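Local coordinates for carbohydrate kinase, pfkB family (Enterococcus faecalis, PDB 3KTN), which is a putative 2-keto-3-deoxygluconate kinase of the PfkB (ribokinase-like) family, probably transferring phosphate to a sugar-acid substrate, at residues A[88-93]-A[274-279]. Residues are numbered along the deposited sequence; the frame is centred on the assembly and turned at random.
Sequences GSFFAE and DRIGAG
Ile276 projects from the loop leading into helix 278-291 and meets Phe90 and Ala92 of strand 88-93, joining the two parts of the ribokinase-like fold: the small four-stranded sheet and the larger alpha/beta body. The interface is small, buried and wholly apolar, with no hydrogen bond between the segments. Phe90 and Ala92, two residues apart, lie on the same face of the strand, and the branches of Ile276 divide between them. Its CG1 stands beside the backbone N, opposite the carbonyl carbon (chi1 -55°), and the extended second torsion (chi2 179°) carries CD1 forward until it rests 3.8 Å from Ala92 CB. The CG2 branch instead approaches the far end of the Phe90 ring obliquely, reaching CZ at a looser 4.4 Å. Arg14 on neighbouring strand 12-16 and Val103 on strand 101-105 also touch Ile276, extending its packing against the small sheet. On the other face of the strand, Phe91 packs on Leu62 of a neighbouring subunit.

The sequence DRIGAG corresponds to the start of the second PfkB signature, whose glycines and helix N-terminus form an anion hole in relatives and probably here too. Asp274 and Ile276 both belong to the magnesium site, and the ion lies about 5 Å from the Ile276 side chain. The loop is shaped by a type II turn from Arg275 to Ala278, with Gly277 at positive phi and Ala278 N bonded to Arg275 O at 3.0 Å. Asp274 OD2 forms a salt bridge with Arg14 and accepts a hydrogen bond from Gly315 N. Asp274 OD1 completes the restraint of the carboxylate: nearly along its C-O axis it receives Ile276 N at 3.1 Å through a bent bond of 140°, an Asx turn that overlaps the type II turn.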
loop_
_atom_site.group_PDB
_atom_site.type_symbol
_atom_site.label_atom_id
_atom_site.label_comp_id
_atom_site.label_asym_id
_atom_site.label_seq_id
_atom_site.Cartn_x
_atom_site.Cartn_y
_atom_site.Cartn_z
ATOM N N GLY A 88 2.041 2.359 25.901
ATOM C CA GLY A 88 3.210 3.140 25.524
ATOM C C GLY A 88 3.503 2.934 24.049
ATOM O O GLY A 88 3.093 1.926 23.476
ATOM N N SER A 89 4.206 3.871 23.425
ATOM C CA SER A 89 4.512 3.730 22.006
ATOM C C SER A 89 5.708 4.553 21.572
ATOM O O SER A 89 6.178 5.429 22.301
ATOM C CB SER A 89 3.311 4.165 21.165
ATOM O OG SER A 89 3.115 5.572 21.265
ATOM N N PHE A 90 6.186 4.262 20.368
ATOM C CA PHE A 90 7.289 5.006 19.783
ATOM C C PHE A 90 7.253 4.895 18.261
ATOM O O PHE A 90 6.683 3.955 17.701
ATOM C CB PHE A 90 8.637 4.519 20.338
ATOM C CG PHE A 90 9.034 3.131 19.902
ATOM C CD1 PHE A 90 9.840 2.944 18.778
ATOM C CD2 PHE A 90 8.676 2.019 20.660
ATOM C CE1 PHE A 90 10.287 1.675 18.421
ATOM C CE2 PHE A 90 9.117 0.746 20.311
ATOM C CZ PHE A 90 9.927 0.576 19.190
ATOM N N PHE A 91 7.843 5.883 17.606
ATOM C CA PHE A 91 7.923 5.913 16.160
ATOM C C PHE A 91 9.352 5.549 15.809
ATOM O O PHE A 91 10.287 5.921 16.526
ATOM C CB PHE A 91 7.599 7.310 15.643
ATOM C CG PHE A 91 6.152 7.676 15.777
ATOM C CD1 PHE A 91 5.282 7.552 14.692
ATOM C CD2 PHE A 91 5.639 8.087 17.006
ATOM C CE1 PHE A 91 3.924 7.826 14.828
ATOM C CE2 PHE A 91 4.278 8.361 17.149
ATOM C CZ PHE A 91 3.421 8.228 16.056
ATOM N N ALA A 92 9.523 4.797 14.728
ATOM C CA ALA A 92 10.856 4.411 14.294
ATOM C C ALA A 92 11.008 4.706 12.808
ATOM O O ALA A 92 10.380 4.063 11.969
ATOM C CB ALA A 92 11.089 2.931 14.576
ATOM N N GLU A 93 11.833 5.695 12.489
ATOM C CA GLU A 93 12.082 6.070 11.097
ATOM C C GLU A 93 13.399 5.402 10.732
ATOM O O GLU A 93 14.451 5.785 11.237
ATOM C CB GLU A 93 12.195 7.594 10.981
ATOM C CG GLU A 93 10.886 8.332 11.242
ATOM C CD GLU A 93 11.087 9.832 11.413
ATOM O OE1 GLU A 93 11.346 10.260 12.559
ATOM O OE2 GLU A 93 10.997 10.579 10.409
ATOM N N ASP A 274 17.658 -3.383 10.437
ATOM C CA ASP A 274 16.881 -2.871 11.574
ATOM C C ASP A 274 17.459 -3.500 12.843
ATOM O O ASP A 274 17.298 -4.701 13.066
ATOM C CB ASP A 274 15.408 -3.280 11.416
ATOM C CG ASP A 274 14.490 -2.629 12.447
ATOM O OD1 ASP A 274 14.953 -2.277 13.550
ATOM O OD2 ASP A 274 13.283 -2.482 12.161
ATOM N N ARG A 275 18.112 -2.701 13.683
ATOM C CA ARG A 275 18.705 -3.242 14.902
ATOM C C ARG A 275 17.844 -3.111 16.144
ATOM O O ARG A 275 18.195 -3.633 17.199
ATOM C CB ARG A 275 20.053 -2.577 15.174
ATOM C CG ARG A 275 19.992 -1.072 15.168
ATOM C CD ARG A 275 21.296 -0.474 15.657
ATOM N NE ARG A 275 21.420 -0.632 17.096
ATOM C CZ ARG A 275 22.444 -0.192 17.812
ATOM N NH1 ARG A 275 23.450 0.438 17.221
ATOM N NH2 ARG A 275 22.458 -0.382 19.122
ATOM N N ILE A 276 16.720 -2.420 16.035
ATOM C CA ILE A 276 15.869 -2.236 17.203
ATOM C C ILE A 276 15.420 -3.567 17.795
ATOM O O ILE A 276 14.816 -4.387 17.109
ATOM C CB ILE A 276 14.640 -1.382 16.859
ATOM C CG1 ILE A 276 15.105 -0.066 16.236
ATOM C CG2 ILE A 276 13.824 -1.096 18.127
ATOM C CD1 ILE A 276 13.991 0.831 15.829
ATOM N N GLY A 277 15.740 -3.779 19.070
ATOM C CA GLY A 277 15.356 -5.010 19.739
ATOM C C GLY A 277 16.241 -6.214 19.455
ATOM O O GLY A 277 16.043 -7.273 20.046
ATOM N N ALA A 278 17.215 -6.064 18.562
ATOM C CA ALA A 278 18.097 -7.175 18.214
ATOM C C ALA A 278 18.813 -7.734 19.433
ATOM O O ALA A 278 19.218 -8.898 19.444
ATOM C CB ALA A 278 19.116 -6.741 17.166
ATOM N N GLY A 279 18.972 -6.904 20.458
ATOM C CA GLY A 279 19.620 -7.362 21.669
ATOM C C GLY A 279 18.798 -8.449 22.331
ATOM O O GLY A 279 19.342 -9.315 23.020
#